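Local coordinates for protein 11R-lipoxygenase (Gersemia fruticosa, PDB 3VF1) that probably adds molecular oxygen to polyunsaturated fatty acids at a non-heme iron site, as a calcium-dependent lipoxygenase, at residues A[164-169]-A[407-412]; A[176-181]-A[463-468]; A[193-198]-A[429-434]. One frame throughout, in Å; residues are numbered along the deposited sequence.

All three contacts hold down the long connection that runs from helix 148-164 to helix 208-213. Its segments 164-169, 176-181 and 193-198 meet helices 369-410, 456-465 and 428-438 respectively. The helical partners come in a different chain order, so contact 1 crosses contacts 2 and 3, while contact 3 is nested within the loop closed by contact 2. Centres lie about 18 Å (1 and 2), 16 Å (1 and 3) and 21 Å (2 and 3) apart. Gly-168 and Phe-180 join contacts 1 and 2 through a probable backbone hydrogen bond; Trp-408 packs on Val-193 and Met-429 of contact 3. Of the three helices, 369-410 carries iron ligands and 428-438 borders the metal site.

Contact 1: A[164-169]-A[407-412]; sequences LYKWGT and SWRNLP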
loop_
_atom_site.group_PDB
_atom_site.type_symbol
_atom_site.label_atom_id
_atom_site.label_comp_id
_atom_site.label_asym_id
_atom_site.label_seq_id
_atom_site.Cartn_x
_atom_site.Cartn_y
_atom_site.Cartn_z
ATOM N N LEU A 164 8.206 -11.487 19.981
ATOM C CA LEU A 164 8.976 -10.687 19.036
ATOM C C LEU A 164 8.136 -9.579 18.409
ATOM O O LEU A 164 8.658 -8.521 18.053
ATOM C CB LEU A 164 9.544 -11.581 17.932
ATOM C CG LEU A 164 10.514 -12.671 18.390
ATOM C CD1 LEU A 164 10.936 -13.540 17.213
ATOM C CD2 LEU A 164 11.730 -12.061 19.071
ATOM N N TYR A 165 6.835 -9.825 18.277
ATOM C CA TYR A 165 5.944 -8.888 17.603
ATOM C C TYR A 165 4.873 -8.352 18.549
ATOM O O TYR A 165 3.772 -8.891 18.628
ATOM C CB TYR A 165 5.297 -9.564 16.393
ATOM C CG TYR A 165 6.300 -10.064 15.376
ATOM C CD1 TYR A 165 6.823 -9.213 14.412
ATOM C CD2 TYR A 165 6.727 -11.384 15.383
ATOM C CE1 TYR A 165 7.743 -9.664 13.482
ATOM C CE2 TYR A 165 7.644 -11.846 14.457
ATOM C CZ TYR A 165 8.149 -10.981 13.509
ATOM O OH TYR A 165 9.065 -11.433 12.586
ATOM N N LYS A 166 5.210 -7.282 19.263
ATOM C CA LYS A 166 4.292 -6.657 20.208
ATOM C C LYS A 166 3.622 -5.446 19.571
ATOM O O LYS A 166 4.081 -4.945 18.544
ATOM C CB LYS A 166 5.052 -6.210 21.457
ATOM C CG LYS A 166 5.953 -7.277 22.063
ATOM C CD LYS A 166 5.307 -7.962 23.258
ATOM C CE LYS A 166 3.947 -8.543 22.910
ATOM N NZ LYS A 166 3.464 -9.488 23.959
ATOM N N TRP A 167 2.539 -4.978 20.183
ATOM C CA TRP A 167 1.889 -3.748 19.744
ATOM C C TRP A 167 2.643 -2.535 20.283
ATOM O O TRP A 167 2.806 -2.379 21.491
ATOM C CB TRP A 167 0.433 -3.705 20.215
ATOM C CG TRP A 167 -0.439 -4.741 19.577
ATOM C CD1 TRP A 167 -0.956 -5.854 20.169
ATOM C CD2 TRP A 167 -0.895 -4.759 18.219
ATOM N NE1 TRP A 167 -1.708 -6.566 19.266
ATOM C CE2 TRP A 167 -1.687 -5.913 18.061
ATOM C CE3 TRP A 167 -0.713 -3.910 17.124
ATOM C CZ2 TRP A 167 -2.294 -6.241 16.851
ATOM C CZ3 TRP A 167 -1.318 -4.238 15.922
ATOM C CH2 TRP A 167 -2.099 -5.393 15.796
ATOM N N GLY A 168 3.103 -1.680 19.375
ATOM C CA GLY A 168 3.876 -0.508 19.745
ATOM C C GLY A 168 3.138 0.455 20.656
ATOM O O GLY A 168 1.909 0.535 20.636
ATOM N N THR A 169 3.900 1.190 21.460
ATOM C CA THR A 169 3.337 2.188 22.363
ATOM C C THR A 169 4.015 3.545 22.189
ATOM O O THR A 169 3.875 4.428 23.035
ATOM C CB THR A 169 3.470 1.755 23.835
ATOM O OG1 THR A 169 4.817 1.338 24.092
ATOM C CG2 THR A 169 2.517 0.611 24.144
ATOM N N SER A 407 -1.020 -11.333 12.317
ATOM C CA SER A 407 -0.654 -12.599 11.691
ATOM C C SER A 407 0.468 -13.276 12.469
ATOM O O SER A 407 0.406 -14.473 12.752
ATOM C CB SER A 407 -0.214 -12.384 10.242
ATOM O OG SER A 407 -1.308 -12.007 9.421
ATOM N N TRP A 408 1.494 -12.504 12.812
ATOM C CA TRP A 408 2.646 -13.038 13.530
ATOM C C TRP A 408 2.283 -13.463 14.949
ATOM O O TRP A 408 2.875 -14.394 15.496
ATOM C CB TRP A 408 3.776 -12.006 13.571
ATOM C CG TRP A 408 4.537 -11.901 12.283
ATOM C CD1 TRP A 408 4.379 -10.958 11.309
ATOM C CD2 TRP A 408 5.576 -12.775 11.828
ATOM N NE1 TRP A 408 5.256 -11.192 10.277
ATOM C CE2 TRP A 408 6.001 -12.302 10.571
ATOM C CE3 TRP A 408 6.188 -13.913 12.362
ATOM C CZ2 TRP A 408 7.009 -12.928 9.840
ATOM C CZ3 TRP A 408 7.188 -14.533 11.634
ATOM C CH2 TRP A 408 7.588 -14.039 10.387
ATOM N N ARG A 409 1.302 -12.789 15.536
ATOM C CA ARG A 409 0.952 -13.006 16.937
ATOM C C ARG A 409 -0.051 -14.136 17.165
ATOM O O ARG A 409 -0.123 -14.685 18.262
ATOM C CB ARG A 409 0.387 -11.718 17.538
ATOM C CG ARG A 409 1.412 -10.616 17.727
ATOM C CD ARG A 409 0.746 -9.302 18.101
ATOM N NE ARG A 409 -0.129 -9.437 19.261
ATOM C CZ ARG A 409 0.295 -9.522 20.519
ATOM N NH1 ARG A 409 1.591 -9.501 20.795
ATOM N NH2 ARG A 409 -0.582 -9.638 21.507
ATOM N N ASN A 410 -0.829 -14.480 16.142
ATOM C CA ASN A 410 -1.941 -15.406 16.332
ATOM C C ASN A 410 -1.987 -16.593 15.369
ATOM O O ASN A 410 -2.692 -17.569 15.626
ATOM C CB ASN A 410 -3.264 -14.642 16.254
ATOM C CG ASN A 410 -3.333 -13.500 17.248
ATOM O OD1 ASN A 410 -3.651 -13.700 18.420
ATOM N ND2 ASN A 410 -3.031 -12.293 16.783
ATOM N N LEU A 411 -1.245 -16.519 14.269
ATOM C CA LEU A 411 -1.291 -17.575 13.262
ATOM C C LEU A 411 0.045 -18.296 13.125
ATOM O O LEU A 411 1.093 -17.657 13.032
ATOM C CB LEU A 411 -1.693 -17.002 11.903
ATOM C CG LEU A 411 -3.050 -16.305 11.826
ATOM C CD1 LEU A 411 -3.291 -15.793 10.415
ATOM C CD2 LEU A 411 -4.169 -17.238 12.258
ATOM N N PRO A 412 0.011 -19.638 13.118
ATOM C CA PRO A 412 1.203 -20.433 12.813
ATOM C C PRO A 412 1.388 -20.558 11.306
ATOM O O PRO A 412 0.408 -20.475 10.563
ATOM C CB PRO A 412 0.874 -21.791 13.429
ATOM C CG PRO A 412 -0.608 -21.889 13.326
ATOM C CD PRO A 412 -1.135 -20.487 13.491
#
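At the C-terminal end of helix 369-410, Trp-408 and Arg-409 receive Tyr-165 and Trp-167 from the chain that has just left helix 148-164. The Tyr-165 ring and the five-membered ring of Trp-408 form a face-to-face stack, with centroids 4.0 Å apart and planes inclined by 22°. Tyr-165 CE2 comes within 3.3 Å of Trp-408 CE3, and the phenol oxygen lies over the rim of the indole. Helix 369-410 also carries the iron ligands His-392 and His-397; the stack joins the chain after helix 148-164 to the C-terminal end of this helix. The neighbouring Arg-409 reaches between Tyr-165 O and the Trp-167 ring. Its CD sits off-centre over the five-membered ring of Trp-167, 4.3 Å from the centroid. A bend at chi3 (54°) turns the guanidinium back, and NH1 donates a nearly straight bond (169°) to Tyr-165 O at 3.1 Å, in the guanidinium plane. Trp-167 NE1 and Arg-409 NE, both donors, reach separate oxygens of the Asp-533 carboxylate. Lys-166 NZ approaches Arg-409 NH1 to 3.7 Å; the nearby Asp-533 charge probably eases this closeness.

Contact 2: A[176-181]-A[463-468]; sequences DLPGFV and KHYRSV
Tyr-465, on helix 456-465, lays its ring against the backbone of Asp-176, Leu-177 and Pro-178. The side chain leaves the helix with CG anti to the backbone N (chi1 -176°), which sends the ring straight across to the extended segment. CB is the first atom to touch, 3.4 Å from Asp-176 O. Along the CD2-CE2 bond of the ring, CD2 lies 3.3 Å from Asp-176 C, and CE2 follows to within 3.7 Å of Leu-177 N. Along the CD1-CE1 bond, CE1 meets Pro-178 N at 3.5 Å and the proline CG at 3.6 Å. Leu-177 C and Pro-178 N sit over the same ring face, toward its rim, and the ring covers the peptide bond between them. At the tip, Tyr-465 OH passes Leu-177 O at 3.7 Å. The hydrogen-bond partner of this hydroxyl is Pro-540 O, which fixes the far end of the phenol. Lys-548 adds a cation-pi contact to the ring.

Next along the chain, Arg-466 makes the charged part of the contact. Its NH1 forms a salt bridge with Asp-176 OD2 at 2.9 Å, with a bent N-H...O angle of 151°. The carboxylate and guanidinium planes are 69° apart, and NH1 meets the oxygen from well above the carboxylate plane. Asp-176 OD1 accepts from Ser-543 N, so both carboxylate oxygens are engaged. The guanidinium in turn lies with one face over Lys-463 CA.

A type I beta turn runs from Tyr-465 to Val-468. The contact thus joins the extended 176-181 segment to helix 456-465 of the lipoxygenase domain; the side chains of Pro-178 and the iron ligand His-397 are about 9 Å apart.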
loop_
_atom_site.group_PDB
_atom_site.type_symbol
_atom_site.label_atom_id
_atom_site.label_comp_id
_atom_site.label_asym_id
_atom_site.label_seq_id
_atom_site.Cartn_x
_atom_site.Cartn_y
_atom_site.Cartn_z
ATOM N N ASP A 176 -5.550 8.061 18.285
ATOM C CA ASP A 176 -6.353 8.218 17.074
ATOM C C ASP A 176 -5.652 7.691 15.824
ATOM O O ASP A 176 -5.681 8.327 14.771
ATOM C CB ASP A 176 -6.739 9.687 16.880
ATOM C CG ASP A 176 -7.722 10.172 17.925
ATOM O OD1 ASP A 176 -8.515 9.346 18.419
ATOM O OD2 ASP A 176 -7.705 11.377 18.252
ATOM N N LEU A 177 -5.031 6.524 15.947
ATOM C CA LEU A 177 -4.388 5.873 14.812
ATOM C C LEU A 177 -4.478 4.358 14.956
ATOM O O LEU A 177 -4.714 3.848 16.052
ATOM C CB LEU A 177 -2.921 6.299 14.708
ATOM C CG LEU A 177 -2.653 7.745 14.281
ATOM C CD1 LEU A 177 -1.169 8.059 14.373
ATOM C CD2 LEU A 177 -3.163 7.997 12.868
ATOM N N PRO A 178 -4.290 3.631 13.845
ATOM C CA PRO A 178 -4.283 2.166 13.905
ATOM C C PRO A 178 -3.122 1.658 14.749
ATOM O O PRO A 178 -2.140 2.378 14.932
ATOM C CB PRO A 178 -4.084 1.752 12.441
ATOM C CG PRO A 178 -4.430 2.955 11.630
ATOM C CD PRO A 178 -4.077 4.131 12.477
ATOM N N GLY A 179 -3.234 0.437 15.260
ATOM C CA GLY A 179 -2.140 -0.174 15.988
ATOM C C GLY A 179 -0.953 -0.374 15.068
ATOM O O GLY A 179 -1.091 -0.319 13.846
ATOM N N PHE A 180 0.219 -0.603 15.649
ATOM C CA PHE A 180 1.429 -0.799 14.863
ATOM C C PHE A 180 2.420 -1.673 15.618
ATOM O O PHE A 180 2.275 -1.887 16.820
ATOM C CB PHE A 180 2.064 0.551 14.516
ATOM C CG PHE A 180 2.339 1.421 15.712
ATOM C CD1 PHE A 180 1.314 2.120 16.327
ATOM C CD2 PHE A 180 3.626 1.548 16.211
ATOM C CE1 PHE A 180 1.563 2.924 17.425
ATOM C CE2 PHE A 180 3.883 2.353 17.307
ATOM C CZ PHE A 180 2.851 3.042 17.916
ATOM N N VAL A 181 3.421 -2.184 14.909
ATOM C CA VAL A 181 4.426 -3.042 15.523
ATOM C C VAL A 181 5.349 -2.224 16.415
ATOM O O VAL A 181 5.588 -1.043 16.157
ATOM C CB VAL A 181 5.280 -3.768 14.464
ATOM C CG1 VAL A 181 6.221 -2.789 13.770
ATOM C CG2 VAL A 181 6.068 -4.899 15.106
ATOM N N LYS A 463 -7.581 12.885 12.322
ATOM C CA LYS A 463 -8.928 13.400 12.121
ATOM C C LYS A 463 -9.754 12.461 11.247
ATOM O O LYS A 463 -10.950 12.281 11.479
ATOM C CB LYS A 463 -8.880 14.795 11.496
ATOM C CG LYS A 463 -10.226 15.497 11.468
ATOM C CD LYS A 463 -10.099 16.935 10.992
ATOM C CE LYS A 463 -11.444 17.643 11.010
ATOM N NZ LYS A 463 -11.355 19.032 10.486
ATOM N N HIS A 464 -9.118 11.860 10.246
ATOM C CA HIS A 464 -9.805 10.913 9.379
ATOM C C HIS A 464 -10.048 9.593 10.100
ATOM O O HIS A 464 -11.104 8.979 9.944
ATOM C CB HIS A 464 -9.006 10.652 8.100
ATOM C CG HIS A 464 -9.685 9.711 7.151
ATOM N ND1 HIS A 464 -10.636 10.128 6.244
ATOM C CD2 HIS A 464 -9.569 8.374 6.985
ATOM C CE1 HIS A 464 -11.067 9.089 5.553
ATOM N NE2 HIS A 464 -10.436 8.011 5.982
ATOM N N TYR A 465 -9.068 9.160 10.885
ATOM C CA TYR A 465 -9.165 7.886 11.587
ATOM C C TYR A 465 -10.322 7.886 12.578
ATOM O O TYR A 465 -11.060 6.910 12.678
ATOM C CB TYR A 465 -7.859 7.566 12.317
ATOM C CG TYR A 465 -7.873 6.210 12.985
ATOM C CD1 TYR A 465 -7.643 5.051 12.255
ATOM C CD2 TYR A 465 -8.124 6.086 14.344
ATOM C CE1 TYR A 465 -7.661 3.810 12.859
ATOM C CE2 TYR A 465 -8.143 4.849 14.957
ATOM C CZ TYR A 465 -7.910 3.716 14.210
ATOM O OH TYR A 465 -7.928 2.481 14.816
ATOM N N ARG A 466 -10.481 8.983 13.309
ATOM C CA ARG A 466 -11.551 9.092 14.297
ATOM C C ARG A 466 -12.919 8.735 13.721
ATOM O O ARG A 466 -13.806 8.305 14.455
ATOM C CB ARG A 466 -11.600 10.502 14.888
ATOM C CG ARG A 466 -10.570 10.755 15.976
ATOM C CD ARG A 466 -10.922 11.981 16.804
ATOM N NE ARG A 466 -10.797 13.227 16.051
ATOM C CZ ARG A 466 -9.660 13.904 15.899
ATOM N NH1 ARG A 466 -8.532 13.456 16.437
ATOM N NH2 ARG A 466 -9.650 15.031 15.200
ATOM N N SER A 467 -13.089 8.912 12.414
ATOM C CA SER A 467 -14.385 8.695 11.779
ATOM C C SER A 467 -14.400 7.515 10.809
ATOM O O SER A 467 -15.448 7.178 10.257
ATOM C CB SER A 467 -14.818 9.959 11.032
ATOM O OG SER A 467 -15.044 11.035 11.927
ATOM N N VAL A 468 -13.250 6.885 10.600
ATOM C CA VAL A 468 -13.154 5.827 9.599
ATOM C C VAL A 468 -13.736 4.508 10.094
ATOM O O VAL A 468 -13.609 4.160 11.267
ATOM C CB VAL A 468 -11.693 5.585 9.158
ATOM C CG1 VAL A 468 -10.918 4.831 10.234
ATOM C CG2 VAL A 468 -11.660 4.814 7.850
#

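Contact 3: A[193-198]-A[429-434]; sequences VQFTDE and MAINTL
Phe-195 lies against helix 428-438 with the methyl of Ala-430 set into its ring face. Ala-430 CB is a small bump 3.8 Å from the ring centroid and 29° off the normal, a CH-pi contact over the face. Because alanine ends at CB, the ring can settle close to the helix backbone: Phe-195 CZ reaches Ala-430 O at 3.4 Å, and CE1 comes within 3.5 Å of Ile-431 N. The first torsion of Phe-195 (chi1 -73°) sets CG anti to its carbonyl carbon and swings the ring round to this surface. The ring tip then fits a shallow hollow between Ile-431, the next residue, and Leu-434, one turn on, with CZ 4.1 Å from Leu-434 CD2.

A second, separate bump lies on the Val-193 side. Met-429 runs outward from the helix and bends at chi3 (-68°), turning its terminal methyl toward valine; CE lies 3.6 Å from Val-193 CG1. Trp-408 packs against both of these side chains, and Tyr-165 also touches Val-193, so these methyl groups also meet aromatic rings. Between the two apolar patches a water accepts a hydrogen bond from Ala-430 N at 2.8 Å; its approach to Val-193 O is suspiciously short, which leaves a bridge between the backbones doubtful. On the helix itself, Thr-433 OG1 and Thr-433 N both donate to Met-429 O, from opposite faces of its carbonyl plane, the hydroxyl at 2.8 Å.

The helix next to this apolar seam borders the lipoxygenase iron centre. Asn-432 ND2 bonds to His-397 O, and the Ile-431 side chain packs on the iron ligand His-397 and is itself about 6 Å from the iron, placing Ile-431 in the second shell of the non-heme metal site.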
loop_
_atom_site.group_PDB
_atom_site.type_symbol
_atom_site.label_atom_id
_atom_site.label_comp_id
_atom_site.label_asym_id
_atom_site.label_seq_id
_atom_site.Cartn_x
_atom_site.Cartn_y
_atom_site.Cartn_z
ATOM N N VAL A 193 11.442 -9.857 8.758
ATOM C CA VAL A 193 10.550 -8.814 8.259
ATOM C C VAL A 193 11.284 -7.497 8.003
ATOM O O VAL A 193 10.667 -6.434 7.947
ATOM C CB VAL A 193 9.381 -8.554 9.230
ATOM C CG1 VAL A 193 8.568 -9.823 9.428
ATOM C CG2 VAL A 193 9.893 -8.022 10.562
ATOM N N GLN A 194 12.600 -7.570 7.843
ATOM C CA GLN A 194 13.394 -6.384 7.544
ATOM C C GLN A 194 13.389 -6.098 6.049
ATOM O O GLN A 194 12.868 -6.887 5.260
ATOM C CB GLN A 194 14.834 -6.563 8.026
ATOM C CG GLN A 194 14.994 -6.486 9.531
ATOM C CD GLN A 194 16.435 -6.641 9.971
ATOM O OE1 GLN A 194 17.325 -6.882 9.155
ATOM N NE2 GLN A 194 16.673 -6.502 11.270
ATOM N N PHE A 195 13.968 -4.965 5.668
ATOM C CA PHE A 195 14.106 -4.613 4.263
ATOM C C PHE A 195 14.948 -5.661 3.547
ATOM O O PHE A 195 15.983 -6.089 4.053
ATOM C CB PHE A 195 14.762 -3.237 4.120
ATOM C CG PHE A 195 13.864 -2.090 4.495
ATOM C CD1 PHE A 195 12.554 -2.037 4.046
ATOM C CD2 PHE A 195 14.335 -1.065 5.298
ATOM C CE1 PHE A 195 11.732 -0.981 4.389
ATOM C CE2 PHE A 195 13.516 -0.008 5.646
ATOM C CZ PHE A 195 12.214 0.034 5.192
ATOM N N THR A 196 14.498 -6.072 2.367
ATOM C CA THR A 196 15.236 -7.038 1.564
ATOM C C THR A 196 16.342 -6.350 0.769
ATOM O O THR A 196 17.094 -6.999 0.043
ATOM C CB THR A 196 14.306 -7.789 0.597
ATOM O OG1 THR A 196 13.628 -6.852 -0.247
ATOM C CG2 THR A 196 13.280 -8.604 1.373
ATOM N N ASP A 197 16.434 -5.032 0.907
ATOM C CA ASP A 197 17.490 -4.259 0.265
ATOM C C ASP A 197 17.961 -3.171 1.222
ATOM O O ASP A 197 17.157 -2.388 1.729
ATOM C CB ASP A 197 16.983 -3.645 -1.040
ATOM C CG ASP A 197 18.099 -3.057 -1.880
ATOM O OD1 ASP A 197 18.993 -2.394 -1.311
ATOM O OD2 ASP A 197 18.086 -3.265 -3.113
ATOM N N GLU A 198 19.266 -3.125 1.465
ATOM C CA GLU A 198 19.825 -2.228 2.471
ATOM C C GLU A 198 19.737 -0.759 2.058
ATOM O O GLU A 198 19.749 0.133 2.908
ATOM C CB GLU A 198 21.282 -2.603 2.758
ATOM C CG GLU A 198 21.902 -1.853 3.928
ATOM C CD GLU A 198 21.211 -2.150 5.248
ATOM O OE1 GLU A 198 21.563 -1.510 6.263
ATOM O OE2 GLU A 198 20.318 -3.024 5.273
ATOM N N MET A 429 5.733 -3.780 7.602
ATOM C CA MET A 429 6.243 -3.394 8.915
ATOM C C MET A 429 7.548 -2.615 8.791
ATOM O O MET A 429 7.754 -1.616 9.482
ATOM C CB MET A 429 6.445 -4.622 9.805
ATOM C CG MET A 429 5.177 -5.088 10.505
ATOM S SD MET A 429 5.425 -6.531 11.565
ATOM C CE MET A 429 5.775 -7.791 10.348
ATOM N N ALA A 430 8.428 -3.071 7.905
ATOM C CA ALA A 430 9.702 -2.396 7.683
ATOM C C ALA A 430 9.497 -0.956 7.217
ATOM O O ALA A 430 10.040 -0.024 7.813
ATOM C CB ALA A 430 10.538 -3.165 6.669
ATOM N N ILE A 431 8.715 -0.775 6.156
ATOM C CA ILE A 431 8.529 0.548 5.564
ATOM C C ILE A 431 7.809 1.513 6.508
ATOM O O ILE A 431 8.116 2.704 6.533
ATOM C CB ILE A 431 7.759 0.483 4.223
ATOM C CG1 ILE A 431 7.757 1.853 3.540
ATOM C CG2 ILE A 431 6.326 0.013 4.438
ATOM C CD1 ILE A 431 9.139 2.417 3.278
ATOM N N ASN A 432 6.854 1.002 7.279
ATOM C CA ASN A 432 6.106 1.842 8.211
ATOM C C ASN A 432 6.955 2.288 9.396
ATOM O O ASN A 432 6.769 3.382 9.924
ATOM C CB ASN A 432 4.860 1.115 8.714
ATOM C CG ASN A 432 3.728 1.145 7.712
ATOM O OD1 ASN A 432 3.920 1.499 6.549
ATOM N ND2 ASN A 432 2.538 0.773 8.160
ATOM N N THR A 433 7.882 1.435 9.818
ATOM C CA THR A 433 8.792 1.787 10.899
ATOM C C THR A 433 9.695 2.921 10.438
ATOM O O THR A 433 9.974 3.850 11.194
ATOM C CB THR A 433 9.657 0.591 11.333
ATOM O OG1 THR A 433 8.818 -0.459 11.832
ATOM C CG2 THR A 433 10.634 1.008 12.422
ATOM N N LEU A 434 10.147 2.837 9.191
ATOM C CA LEU A 434 10.940 3.900 8.591
ATOM C C LEU A 434 10.087 5.155 8.446
ATOM O O LEU A 434 10.540 6.264 8.737
ATOM C CB LEU A 434 11.464 3.467 7.221
ATOM C CG LEU A 434 12.354 4.475 6.491
ATOM C CD1 LEU A 434 13.694 4.617 7.199
ATOM C CD2 LEU A 434 12.549 4.069 5.041
HETATM O O HOH W 1 8.484 -5.722 6.877
#